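Local coordinates for extracellular solute-binding protein family 1 (Alicyclobacillus acidocaldarius subsp. acidocaldarius, PDB 4OVJ) that probably captures a solute outside the cell and hands it to an ABC transporter, as other family 1 extracellular solute-binding proteins do, at residues Val25-Gly30 against Ile55-Glu60; Asn134-Tyr139 against Leu290-Ser295; Ala178-Glu183 against Gly252-Glu257; Leu207-Ser212 against Gln404-Ala409. All blocks are in the same frame, centred on the assembly; numbering follows the deposited sequence.

Interaction 1. Residues Val25-Gly30 against Ile55-Glu60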
loop_
_atom_site.group_PDB
_atom_site.type_symbol
_atom_site.label_atom_id
_atom_site.label_comp_id
_atom_site.label_asym_id
_atom_site.label_seq_id
_atom_site.Cartn_x
_atom_site.Cartn_y
_atom_site.Cartn_z
ATOM N N VAL A 25 17.938 -28.320 -12.469
ATOM C CA VAL A 25 18.211 -27.942 -11.080
ATOM C C VAL A 25 16.895 -27.800 -10.354
ATOM O O VAL A 25 15.845 -27.684 -10.986
ATOM C CB VAL A 25 19.006 -26.609 -10.965
ATOM C CG1 VAL A 25 20.285 -26.656 -11.791
ATOM C CG2 VAL A 25 18.153 -25.412 -11.342
ATOM N N THR A 26 16.966 -27.803 -9.029
ATOM C CA THR A 26 15.827 -27.550 -8.165
ATOM C C THR A 26 16.078 -26.320 -7.297
ATOM O O THR A 26 17.143 -26.189 -6.669
ATOM C CB THR A 26 15.553 -28.751 -7.253
ATOM O OG1 THR A 26 15.256 -29.887 -8.061
ATOM C CG2 THR A 26 14.380 -28.478 -6.302
ATOM N N LEU A 27 15.091 -25.428 -7.273
ATOM C CA LEU A 27 15.083 -24.260 -6.398
ATOM C C LEU A 27 14.054 -24.468 -5.315
ATOM O O LEU A 27 12.931 -24.879 -5.613
ATOM C CB LEU A 27 14.672 -23.001 -7.162
ATOM C CG LEU A 27 15.525 -22.599 -8.356
ATOM C CD1 LEU A 27 14.836 -21.519 -9.171
ATOM C CD2 LEU A 27 16.875 -22.104 -7.880
ATOM N N THR A 28 14.406 -24.156 -4.072
ATOM C CA THR A 28 13.413 -24.100 -2.987
ATOM C C THR A 28 12.833 -22.683 -2.897
ATOM O O THR A 28 13.526 -21.709 -3.165
ATOM C CB THR A 28 14.041 -24.479 -1.638
ATOM O OG1 THR A 28 15.260 -23.758 -1.475
ATOM C CG2 THR A 28 14.311 -25.978 -1.594
ATOM N N PHE A 29 11.559 -22.586 -2.527
ATOM C CA PHE A 29 10.806 -21.338 -2.566
ATOM C C PHE A 29 9.935 -21.245 -1.329
ATOM O O PHE A 29 8.937 -21.957 -1.213
ATOM C CB PHE A 29 9.952 -21.306 -3.829
ATOM C CG PHE A 29 8.988 -20.136 -3.930
ATOM C CD1 PHE A 29 9.266 -18.899 -3.372
ATOM C CD2 PHE A 29 7.821 -20.277 -4.670
ATOM C CE1 PHE A 29 8.391 -17.831 -3.520
ATOM C CE2 PHE A 29 6.946 -19.224 -4.811
ATOM C CZ PHE A 29 7.229 -17.996 -4.245
ATOM N N GLY A 30 10.337 -20.371 -0.404
ATOM C CA GLY A 30 9.598 -20.138 0.825
ATOM C C GLY A 30 8.654 -18.951 0.681
ATOM O O GLY A 30 9.009 -17.931 0.113
ATOM N N ILE A 55 13.815 -26.599 -14.605
ATOM C CA ILE A 55 13.910 -26.055 -13.257
ATOM C C ILE A 55 12.734 -26.593 -12.450
ATOM O O ILE A 55 11.570 -26.277 -12.728
ATOM C CB ILE A 55 13.902 -24.511 -13.259
ATOM C CG1 ILE A 55 15.043 -23.974 -14.131
ATOM C CG2 ILE A 55 14.040 -23.979 -11.826
ATOM C CD1 ILE A 55 14.984 -22.477 -14.434
ATOM N N HIS A 56 13.034 -27.393 -11.438
ATOM C CA HIS A 56 12.027 -27.779 -10.473
ATOM C C HIS A 56 11.926 -26.727 -9.373
ATOM O O HIS A 56 12.938 -26.165 -8.930
ATOM C CB HIS A 56 12.393 -29.083 -9.783
ATOM C CG HIS A 56 12.565 -30.253 -10.698
ATOM N ND1 HIS A 56 11.563 -30.714 -11.519
ATOM C CD2 HIS A 56 13.589 -31.122 -10.830
ATOM C CE1 HIS A 56 11.981 -31.790 -12.161
ATOM N NE2 HIS A 56 13.208 -32.056 -11.758
ATOM N N ILE A 57 10.711 -26.481 -8.918
ATOM C CA ILE A 57 10.475 -25.653 -7.754
ATOM C C ILE A 57 9.949 -26.529 -6.623
ATOM O O ILE A 57 8.951 -27.244 -6.778
ATOM C CB ILE A 57 9.461 -24.534 -8.045
ATOM C CG1 ILE A 57 9.927 -23.680 -9.219
ATOM C CG2 ILE A 57 9.249 -23.686 -6.794
ATOM C CD1 ILE A 57 11.247 -22.969 -8.995
ATOM N N GLN A 58 10.655 -26.481 -5.495
ATOM C CA GLN A 58 10.227 -27.133 -4.291
ATOM C C GLN A 58 9.683 -26.072 -3.346
ATOM O O GLN A 58 10.443 -25.313 -2.750
ATOM C CB GLN A 58 11.407 -27.874 -3.678
ATOM C CG GLN A 58 11.074 -28.611 -2.409
ATOM C CD GLN A 58 12.267 -29.353 -1.844
ATOM O OE1 GLN A 58 13.159 -29.769 -2.574
ATOM N NE2 GLN A 58 12.283 -29.520 -0.530
ATOM N N THR A 59 8.362 -26.011 -3.205
ATOM C CA THR A 59 7.765 -24.998 -2.345
ATOM C C THR A 59 7.936 -25.348 -0.876
ATOM O O THR A 59 7.932 -26.522 -0.495
ATOM C CB THR A 59 6.285 -24.762 -2.669
ATOM O OG1 THR A 59 5.544 -25.981 -2.506
ATOM C CG2 THR A 59 6.144 -24.256 -4.085
ATOM N N GLU A 60 8.111 -24.307 -0.066
ATOM C CA GLU A 60 8.210 -24.410 1.373
ATOM C C GLU A 60 7.238 -23.365 1.936
ATOM O O GLU A 60 7.631 -22.306 2.419
ATOM C CB GLU A 60 9.651 -24.151 1.827
ATOM C CG GLU A 60 10.655 -25.187 1.321
ATOM C CD GLU A 60 12.074 -24.943 1.822
ATOM O OE1 GLU A 60 12.327 -23.887 2.437
ATOM O OE2 GLU A 60 12.945 -25.812 1.600
#

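Interaction 2. Residues Asn134-Tyr139 against Leu290-Ser295. With SO4 (sulfate ion), chain B.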
loop_
_atom_site.group_PDB
_atom_site.type_symbol
_atom_site.label_atom_id
_atom_site.label_comp_id
_atom_site.label_asym_id
_atom_site.label_seq_id
_atom_site.Cartn_x
_atom_site.Cartn_y
_atom_site.Cartn_z
ATOM N N ASN A 134 6.459 -7.304 -5.174
ATOM C CA ASN A 134 5.708 -8.204 -6.041
ATOM C C ASN A 134 4.285 -7.723 -6.343
ATOM O O ASN A 134 3.643 -8.216 -7.263
ATOM C CB ASN A 134 5.728 -9.644 -5.507
ATOM C CG ASN A 134 5.103 -9.801 -4.136
ATOM O OD1 ASN A 134 4.357 -8.946 -3.656
ATOM N ND2 ASN A 134 5.415 -10.924 -3.483
ATOM N N ALA A 135 3.810 -6.752 -5.578
ATOM C CA ALA A 135 2.466 -6.216 -5.740
ATOM C C ALA A 135 2.383 -4.876 -5.034
ATOM O O ALA A 135 3.181 -4.581 -4.146
ATOM C CB ALA A 135 1.427 -7.170 -5.186
ATOM N N LEU A 136 1.398 -4.082 -5.423
ATOM C CA LEU A 136 1.336 -2.677 -5.063
ATOM C C LEU A 136 -0.023 -2.250 -4.510
ATOM O O LEU A 136 -1.048 -2.857 -4.802
ATOM C CB LEU A 136 1.591 -1.843 -6.312
ATOM C CG LEU A 136 2.863 -2.154 -7.098
ATOM C CD1 LEU A 136 2.965 -1.237 -8.308
ATOM C CD2 LEU A 136 4.092 -1.996 -6.212
ATOM N N ASN A 137 -0.005 -1.177 -3.726
ATOM C CA ASN A 137 -1.207 -0.471 -3.334
ATOM C C ASN A 137 -0.861 1.009 -3.178
ATOM O O ASN A 137 0.286 1.368 -2.953
ATOM C CB ASN A 137 -1.739 -1.045 -2.032
ATOM C CG ASN A 137 -3.244 -0.892 -1.854
ATOM O OD1 ASN A 137 -3.950 -0.223 -2.620
ATOM N ND2 ASN A 137 -3.744 -1.546 -0.817
ATOM N N ASN A 138 -1.855 1.871 -3.289
ATOM C CA ASN A 138 -1.661 3.274 -2.972
ATOM C C ASN A 138 -2.999 3.938 -2.683
ATOM O O ASN A 138 -4.052 3.374 -2.955
ATOM C CB ASN A 138 -0.927 3.996 -4.105
ATOM C CG ASN A 138 -1.650 3.908 -5.430
ATOM O OD1 ASN A 138 -1.365 3.029 -6.244
ATOM N ND2 ASN A 138 -2.583 4.833 -5.669
ATOM N N TYR A 139 -2.942 5.132 -2.115
ATOM C CA TYR A 139 -4.145 5.893 -1.835
ATOM C C TYR A 139 -4.808 6.395 -3.110
ATOM O O TYR A 139 -4.144 6.697 -4.105
ATOM C CB TYR A 139 -3.818 7.082 -0.934
ATOM C CG TYR A 139 -3.743 6.726 0.534
ATOM C CD1 TYR A 139 -4.834 6.171 1.182
ATOM C CD2 TYR A 139 -2.595 6.997 1.287
ATOM C CE1 TYR A 139 -4.790 5.857 2.534
ATOM C CE2 TYR A 139 -2.545 6.687 2.637
ATOM C CZ TYR A 139 -3.650 6.122 3.250
ATOM O OH TYR A 139 -3.619 5.804 4.581
ATOM N N LEU A 290 2.318 11.219 -2.196
ATOM C CA LEU A 290 1.938 9.873 -2.586
ATOM C C LEU A 290 3.156 8.960 -2.644
ATOM O O LEU A 290 4.224 9.359 -3.094
ATOM C CB LEU A 290 1.249 9.890 -3.940
ATOM C CG LEU A 290 0.430 8.653 -4.315
ATOM C CD1 LEU A 290 -0.750 8.445 -3.369
ATOM C CD2 LEU A 290 -0.045 8.790 -5.759
ATOM N N TYR A 291 2.961 7.739 -2.172
ATOM C CA TYR A 291 3.925 6.650 -2.310
ATOM C C TYR A 291 3.154 5.407 -2.714
ATOM O O TYR A 291 1.938 5.314 -2.523
ATOM C CB TYR A 291 4.663 6.380 -0.996
ATOM C CG TYR A 291 3.739 6.069 0.163
ATOM C CD1 TYR A 291 3.095 7.090 0.859
ATOM C CD2 TYR A 291 3.464 4.757 0.524
ATOM C CE1 TYR A 291 2.219 6.814 1.901
ATOM C CE2 TYR A 291 2.604 4.473 1.570
ATOM C CZ TYR A 291 1.970 5.506 2.242
ATOM O OH TYR A 291 1.112 5.224 3.275
ATOM N N ILE A 292 3.877 4.452 -3.263
ATOM C CA ILE A 292 3.338 3.139 -3.555
ATOM C C ILE A 292 3.796 2.213 -2.441
ATOM O O ILE A 292 4.977 2.130 -2.151
ATOM C CB ILE A 292 3.843 2.602 -4.912
ATOM C CG1 ILE A 292 3.708 3.652 -6.014
ATOM C CG2 ILE A 292 3.093 1.334 -5.278
ATOM C CD1 ILE A 292 2.314 4.192 -6.210
ATOM N N LYS A 293 2.860 1.508 -1.832
ATOM C CA LYS A 293 3.193 0.584 -0.760
ATOM C C LYS A 293 3.480 -0.772 -1.393
ATOM O O LYS A 293 2.629 -1.309 -2.087
ATOM C CB LYS A 293 2.018 0.466 0.200
ATOM C CG LYS A 293 2.250 -0.454 1.386
ATOM C CD LYS A 293 1.037 -0.428 2.310
ATOM C CE LYS A 293 1.029 -1.625 3.241
ATOM N NZ LYS A 293 2.051 -1.466 4.303
ATOM N N PRO A 294 4.685 -1.324 -1.171
ATOM C CA PRO A 294 4.959 -2.680 -1.632
ATOM C C PRO A 294 4.280 -3.697 -0.722
ATOM O O PRO A 294 4.457 -3.661 0.502
ATOM C CB PRO A 294 6.481 -2.766 -1.544
ATOM C CG PRO A 294 6.829 -1.883 -0.392
ATOM C CD PRO A 294 5.803 -0.779 -0.367
ATOM N N SER A 295 3.482 -4.592 -1.289
ATOM C CA SER A 295 2.769 -5.551 -0.459
ATOM C C SER A 295 3.752 -6.509 0.205
ATOM O O SER A 295 3.633 -6.835 1.384
ATOM C CB SER A 295 1.789 -6.345 -1.308
ATOM O OG SER A 295 0.899 -5.452 -1.948
HETATM S S SO4 B . -5.925 3.811 6.514
HETATM O O1 SO4 B . -6.145 3.977 7.964
HETATM O O2 SO4 B . -4.621 3.152 6.243
HETATM O O3 SO4 B . -6.984 2.943 5.962
HETATM O O4 SO4 B . -5.991 5.140 5.874
HETATM O O HOH W 1 -0.296 5.752 -0.975
#

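Interaction 3. Residues Ala178-Glu183 against Gly252-Glu257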
loop_
_atom_site.group_PDB
_atom_site.type_symbol
_atom_site.label_atom_id
_atom_site.label_comp_id
_atom_site.label_asym_id
_atom_site.label_seq_id
_atom_site.Cartn_x
_atom_site.Cartn_y
_atom_site.Cartn_z
ATOM N N ALA A 178 -20.348 14.579 1.226
ATOM C CA ALA A 178 -19.621 14.481 -0.031
ATOM C C ALA A 178 -18.451 13.496 0.066
ATOM O O ALA A 178 -18.078 12.888 -0.928
ATOM C CB ALA A 178 -19.126 15.847 -0.486
ATOM N N GLU A 179 -17.876 13.371 1.261
ATOM C CA GLU A 179 -16.817 12.397 1.530
ATOM C C GLU A 179 -16.896 11.958 2.973
ATOM O O GLU A 179 -17.437 12.664 3.805
ATOM C CB GLU A 179 -15.435 13.024 1.268
ATOM C CG GLU A 179 -14.254 12.046 1.340
ATOM C CD GLU A 179 -12.895 12.727 1.215
ATOM O OE1 GLU A 179 -12.833 13.814 0.637
ATOM O OE2 GLU A 179 -11.872 12.164 1.673
ATOM N N ASN A 180 -16.336 10.792 3.259
ATOM C CA ASN A 180 -16.099 10.361 4.630
ATOM C C ASN A 180 -15.087 11.288 5.290
ATOM O O ASN A 180 -14.318 11.978 4.614
ATOM C CB ASN A 180 -15.543 8.947 4.646
ATOM C CG ASN A 180 -16.551 7.886 4.251
ATOM O OD1 ASN A 180 -17.669 8.153 3.775
ATOM N ND2 ASN A 180 -16.139 6.648 4.424
ATOM N N ASP A 181 -15.061 11.290 6.616
ATOM C CA ASP A 181 -14.034 12.012 7.350
ATOM C C ASP A 181 -12.842 11.064 7.406
ATOM O O ASP A 181 -12.773 10.187 8.264
ATOM C CB ASP A 181 -14.548 12.393 8.738
ATOM C CG ASP A 181 -13.562 13.234 9.524
ATOM O OD1 ASP A 181 -12.360 13.254 9.140
ATOM O OD2 ASP A 181 -13.992 13.865 10.533
ATOM N N ASP A 182 -11.913 11.243 6.464
ATOM C CA ASP A 182 -10.868 10.258 6.197
ATOM C C ASP A 182 -9.578 10.583 6.939
ATOM O O ASP A 182 -8.489 10.665 6.359
ATOM C CB ASP A 182 -10.661 10.130 4.688
ATOM C CG ASP A 182 -11.811 9.429 4.022
ATOM O OD1 ASP A 182 -12.208 8.366 4.532
ATOM O OD2 ASP A 182 -12.334 9.921 2.993
ATOM N N GLU A 183 -9.727 10.765 8.241
ATOM C CA GLU A 183 -8.599 10.984 9.124
ATOM C C GLU A 183 -8.144 9.676 9.756
ATOM O O GLU A 183 -8.914 8.969 10.402
ATOM C CB GLU A 183 -8.939 11.979 10.213
ATOM C CG GLU A 183 -9.109 13.402 9.699
ATOM C CD GLU A 183 -9.684 14.315 10.763
ATOM O OE1 GLU A 183 -10.930 14.383 10.876
ATOM O OE2 GLU A 183 -8.891 14.961 11.485
ATOM N N GLY A 252 -24.762 4.531 1.296
ATOM C CA GLY A 252 -25.259 5.552 0.383
ATOM C C GLY A 252 -25.382 6.949 0.970
ATOM O O GLY A 252 -26.005 7.823 0.371
ATOM N N LYS A 253 -24.778 7.157 2.135
ATOM C CA LYS A 253 -24.887 8.411 2.864
ATOM C C LYS A 253 -23.726 9.350 2.548
ATOM O O LYS A 253 -23.811 10.550 2.805
ATOM C CB LYS A 253 -24.943 8.122 4.366
ATOM C CG LYS A 253 -26.169 7.315 4.779
ATOM C CD LYS A 253 -26.243 7.131 6.287
ATOM C CE LYS A 253 -27.397 6.215 6.669
ATOM N NZ LYS A 253 -28.694 6.753 6.176
ATOM N N SER A 254 -22.646 8.794 2.000
ATOM C CA SER A 254 -21.464 9.566 1.611
ATOM C C SER A 254 -21.139 9.238 0.161
ATOM O O SER A 254 -21.379 8.110 -0.292
ATOM C CB SER A 254 -20.280 9.195 2.477
ATOM O OG SER A 254 -19.086 9.783 1.982
ATOM N N ASP A 255 -20.560 10.196 -0.549
ATOM C CA ASP A 255 -20.303 10.042 -1.974
ATOM C C ASP A 255 -18.843 9.847 -2.356
ATOM O O ASP A 255 -18.535 9.748 -3.537
ATOM C CB ASP A 255 -20.951 11.210 -2.744
ATOM C CG ASP A 255 -22.484 11.109 -2.755
ATOM O OD1 ASP A 255 -23.005 9.999 -2.504
ATOM O OD2 ASP A 255 -23.174 12.115 -3.009
ATOM N N ALA A 256 -17.950 9.741 -1.375
ATOM C CA ALA A 256 -16.520 9.537 -1.656
ATOM C C ALA A 256 -15.772 9.095 -0.428
ATOM O O ALA A 256 -16.197 9.346 0.694
ATOM C CB ALA A 256 -15.866 10.815 -2.192
ATOM N N GLU A 257 -14.609 8.507 -0.664
ATOM C CA GLU A 257 -13.733 8.070 0.396
ATOM C C GLU A 257 -12.289 8.069 -0.117
ATOM O O GLU A 257 -12.022 7.600 -1.228
ATOM C CB GLU A 257 -14.189 6.668 0.798
ATOM C CG GLU A 257 -13.485 6.075 1.965
ATOM C CD GLU A 257 -14.202 4.838 2.494
ATOM O OE1 GLU A 257 -15.202 4.324 1.885
ATOM O OE2 GLU A 257 -13.759 4.404 3.551
HETATM O O HOH W 2 -13.682 6.384 5.972
HETATM O O HOH W 3 -11.345 5.589 4.286
#

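Interaction 4. Residues Leu207-Ser212 against Gln404-Ala409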
loop_
_atom_site.group_PDB
_atom_site.type_symbol
_atom_site.label_atom_id
_atom_site.label_comp_id
_atom_site.label_asym_id
_atom_site.label_seq_id
_atom_site.Cartn_x
_atom_site.Cartn_y
_atom_site.Cartn_z
ATOM N N LEU A 207 8.904 11.399 16.508
ATOM C CA LEU A 207 7.988 11.766 15.441
ATOM C C LEU A 207 8.735 12.655 14.467
ATOM O O LEU A 207 9.631 13.403 14.859
ATOM C CB LEU A 207 6.766 12.479 15.997
ATOM C CG LEU A 207 5.892 11.640 16.935
ATOM C CD1 LEU A 207 4.756 12.488 17.459
ATOM C CD2 LEU A 207 5.342 10.411 16.228
ATOM N N GLY A 208 8.360 12.567 13.199
ATOM C CA GLY A 208 9.051 13.285 12.142
ATOM C C GLY A 208 8.320 14.500 11.617
ATOM O O GLY A 208 8.633 14.982 10.530
ATOM N N PHE A 209 7.341 14.993 12.366
ATOM C CA PHE A 209 6.559 16.151 11.950
ATOM C C PHE A 209 6.368 17.101 13.121
ATOM O O PHE A 209 6.592 16.738 14.276
ATOM C CB PHE A 209 5.193 15.713 11.425
ATOM C CG PHE A 209 4.378 14.977 12.443
ATOM C CD1 PHE A 209 3.529 15.662 13.311
ATOM C CD2 PHE A 209 4.492 13.597 12.569
ATOM C CE1 PHE A 209 2.798 14.982 14.262
ATOM C CE2 PHE A 209 3.751 12.912 13.512
ATOM C CZ PHE A 209 2.908 13.610 14.365
ATOM N N THR A 210 5.921 18.312 12.808
ATOM C CA THR A 210 5.713 19.351 13.809
ATOM C C THR A 210 4.241 19.472 14.186
ATOM O O THR A 210 3.348 19.016 13.471
ATOM C CB THR A 210 6.151 20.715 13.273
ATOM O OG1 THR A 210 5.349 21.052 12.140
ATOM C CG2 THR A 210 7.622 20.702 12.881
ATOM N N GLU A 211 3.988 20.131 15.309
ATOM C CA GLU A 211 2.621 20.362 15.755
ATOM C C GLU A 211 1.793 21.104 14.713
ATOM O O GLU A 211 0.634 20.757 14.484
ATOM C CB GLU A 211 2.622 21.121 17.073
ATOM C CG GLU A 211 1.269 21.206 17.735
ATOM C CD GLU A 211 1.356 21.910 19.064
ATOM O OE1 GLU A 211 2.093 21.413 19.945
ATOM O OE2 GLU A 211 0.709 22.958 19.224
ATOM N N SER A 212 2.397 22.109 14.099
ATOM C CA SER A 212 1.746 22.914 13.081
ATOM C C SER A 212 1.183 22.062 11.944
ATOM O O SER A 212 0.060 22.258 11.488
ATOM C CB SER A 212 2.764 23.895 12.518
ATOM O OG SER A 212 2.119 24.858 11.738
ATOM N N GLN A 404 -1.133 16.776 22.963
ATOM C CA GLN A 404 -1.275 15.617 23.830
ATOM C C GLN A 404 -0.786 14.349 23.136
ATOM O O GLN A 404 0.011 13.591 23.695
ATOM C CB GLN A 404 -2.745 15.470 24.249
ATOM C CG GLN A 404 -3.007 14.391 25.283
ATOM C CD GLN A 404 -4.368 14.539 25.952
ATOM O OE1 GLN A 404 -5.374 14.043 25.447
ATOM N NE2 GLN A 404 -4.403 15.215 27.099
ATOM N N PHE A 405 -1.243 14.138 21.906
ATOM C CA PHE A 405 -0.842 12.961 21.142
ATOM C C PHE A 405 0.671 12.896 20.926
ATOM O O PHE A 405 1.267 11.833 21.055
ATOM C CB PHE A 405 -1.549 12.878 19.780
ATOM C CG PHE A 405 -0.886 11.914 18.840
ATOM C CD1 PHE A 405 -1.086 10.549 18.984
ATOM C CD2 PHE A 405 -0.011 12.360 17.857
ATOM C CE1 PHE A 405 -0.450 9.644 18.156
ATOM C CE2 PHE A 405 0.629 11.458 17.026
ATOM C CZ PHE A 405 0.408 10.098 17.174
HETATM N N MSE A 406 1.269 14.032 20.576
HETATM C CA MSE A 406 2.693 14.091 20.230
HETATM C C MSE A 406 3.556 13.867 21.435
HETATM O O MSE A 406 4.563 13.160 21.345
HETATM C CB MSE A 406 3.027 15.432 19.600
HETATM C CG MSE A 406 2.480 15.478 18.185
HETATM SE SE MSE A 406 2.856 17.214 17.368
HETATM C CE MSE A 406 4.785 16.891 17.094
ATOM N N GLN A 407 3.180 14.449 22.572
ATOM C CA GLN A 407 3.938 14.248 23.809
ATOM C C GLN A 407 3.923 12.762 24.173
ATOM O O GLN A 407 4.961 12.177 24.486
ATOM C CB GLN A 407 3.336 15.075 24.950
ATOM C CG GLN A 407 4.134 15.029 26.244
ATOM C CD GLN A 407 3.370 15.608 27.424
ATOM O OE1 GLN A 407 2.136 15.712 27.407
ATOM N NE2 GLN A 407 4.103 15.975 28.470
ATOM N N GLU A 408 2.740 12.160 24.100
ATOM C CA GLU A 408 2.554 10.744 24.406
ATOM C C GLU A 408 3.394 9.837 23.510
ATOM O O GLU A 408 4.119 8.968 24.005
ATOM C CB GLU A 408 1.070 10.383 24.295
ATOM C CG GLU A 408 0.751 8.902 24.423
ATOM C CD GLU A 408 -0.728 8.619 24.681
ATOM O OE1 GLU A 408 -1.077 7.429 24.852
ATOM O OE2 GLU A 408 -1.541 9.571 24.711
ATOM N N ALA A 409 3.286 10.046 22.196
ATOM C CA ALA A 409 3.998 9.242 21.217
ATOM C C ALA A 409 5.514 9.414 21.348
ATOM O O ALA A 409 6.243 8.431 21.321
ATOM C CB ALA A 409 3.537 9.599 19.805
#

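Interaction 1. Residues Val25-Gly30 against Ile55-Glu60
The beta-alpha-beta unit made by strand 25-31, helix 35-51 and strand 55-61 sets Val25-Gly30 directly beside Ile55-Glu60. Its strands run parallel and in step, from Val25 opposite Ile55 to Gly30 opposite Glu60, with segment axes 4.5 Å apart at closest approach and 26° off parallel. Leu27 is bonded through both its N and its O: the N donates to His56 O at 2.8 Å, and the O receives Gln58 N, also at 2.8 Å. Toward the C-terminal end, Glu60 N reaches Phe29 O at 2.7 Å. This is the parallel pairing expected of the N-terminal alpha/beta lobe in the periplasmic-binding fold, and the connecting helix 35-51 packs its Val45 and Phe48 on the same apolar face as Phe313. On that face Leu27 CD1 meets Ile55 CG2 at 3.7 Å. Ile57 turns its outer carbon back (chi2 -62°), which puts CD1 3.9 Å from Leu27 CD1, while its other branch, CG2, touches Phe29 CB. The reverse face is polar: Thr26 OG1 sits at the edge of the His56 imidazole, 3.5 Å from CD2, and Thr28 CG2 approaches Glu60 OE2 at 3.5 Å.

Interaction 2. Residues Asn134-Tyr139 against Leu290-Ser295
Leu136 and Ile292 meet where two antiparallel strands, 128-144 and 293-300, run through the middle of the molecule, a place consistent with the hinge between the lobes of a solute-binding protein. Ile292 presents its CG2 branch to Leu136, nestling 3.6 Å from CD2 at an oblique angle. Its other branch ends in CD1, which lies alongside the Asn138 amide, 3.9 Å from OD1. Asn138 CG is wedged between its backbone N and carbonyl carbon (chi1 58°), and from there ND2 donates to Tyr139 O at 2.9 Å, while the buried OD1 has no polar partner. The backbones are tied by a reciprocal pair at Asn137 and Lys293, where Lys293 N to Asn137 O measures 2.8 Å, and by Ser295 N to Ala135 O at 2.9 Å. Farther along, where direct pairing gives way, a water accepts from Tyr139 N and donates to Tyr291 O. The two tyrosines cross obliquely, Tyr291 OH being 4.0 Å from Tyr139 CE2. Trp260 stacks on the Tyr139 ring and also holds a sulfate, probably from the crystallisation liquor; Tyr139 OH donates to sulfate O4 at 2.8 Å, with O4 in the plane of the ring.

Interaction 3. Residues Ala178-Glu183 against Gly252-Glu257
Asn180 is fastened to the opposite segment through both its backbone and its amide. Its N donates to Ala256 O at 2.9 Å, and its OD1 accepts the hydroxyl of Ser254 at 2.8 Å from OG. With CG anti to the carbonyl carbon (chi1 -71°), the amide reaches across so that OD1 meets Ser254 while ND2 comes up against the Glu257 carboxylate, 3.3 Å from CD. The amide and carboxylate planes are 44° apart and the angle is poor for a hydrogen bond there; ND2 donates instead to a water at 2.9 Å and to Asp247. Beside it, the Asp182 and Glu257 carboxylates lie in nearly parallel planes, 6° apart, with Asp182 OD1 4.4 Å from Glu257 OE2. The water at ND2 also lies between these two acids, and a second one sits beside it, 2.9 Å from Asp182 OD1 and 2.8 Å from Glu257 OE2; the pair may ease any repulsion between the acids if both are charged.

Further out, Thr242 bonds Glu257 OE2, Leu258 N bonds Asp182 OD2, and Arg273 forms a salt bridge with Asp255. Asp255 and Glu257 bond by their backbones to Asp144 and Ile142 of strand 128-144, while the carbonyl of intervening Ala256 is taken by the loop. The arrangement is that of an irregular loop, with an inverse gamma turn centred on Asp182, laid along a strand of the alpha/beta solute-binding fold.

Interaction 4. Residues Leu207-Ser212 against Gln404-Ala409
Phe405 O accepts Ala409 N at 2.9 Å, a regular helical bond that fixes the spacing of two residues facing Leu207. No hydrogen bond crosses between Leu207-Ser212 and Gln404-Ala409; the meeting is one of apolar groups. Ala409 CB lies over one face of its own helix neighbour's ring, 4.1 Å above the Phe405 plane and offset toward the rim, and from the other segment Leu207 CD1 comes to within 3.9 Å of that same CB. Leu207 CD1 also touches Met406 CG at 3.8 Å. Phe209 and Phe405 approach edge to edge, CZ of Phe209 being 4.1 Å from CE2 of Phe405, while their side chains cross at about a right angle.

In the fold, this is where the C-terminal helix 398-414 packs on the start of helix 211-226, Thr210 holding the N-cap position; Leu207 N is additionally tied to Asn410, and Trp185 of helix 185-194 touches both Leu207 and Phe209. Met406, a selenomethionine in this crystal, extends across to Phe209 and Glu211. Its SE makes a Met-aromatic contact with Phe209, 5.0 Å from the ring centroid and 62° off the normal, hence oblique. The same atom lies 3.5 Å from Glu211 CA, at the first turn of helix 211-226. A bend at the last torsion (chi3 74°) directs the terminal methyl toward the backbone, where CE sits 3.4 Å from Phe209 O.

In the fold
Interactions 1, 2 and 3 all reach one mixed sheet, but at different places. Interactions 2 and 3 are buried, interactions 1 and 4 partly so; the centre of interaction 2 is about 4 Å from the chain's centre, and interactions 1 and 3 lie on opposite sides of it, their own centres about 47 Å apart. Strands 128-144 and 256-260 are neighbours, so interactions 2 and 3 share a part of the sheet, and interaction 3 is nested within the chain loop that interaction 2 closes. Chemistry follows place: a regular ladder in interaction 1, a shorter antiparallel pairing with water and sulfate in interaction 2, buried acids and an amide in interaction 3. Interaction 4, where the loop leading into helix 211-226 meets helix 398-414, relies on apolar and selenium contacts instead.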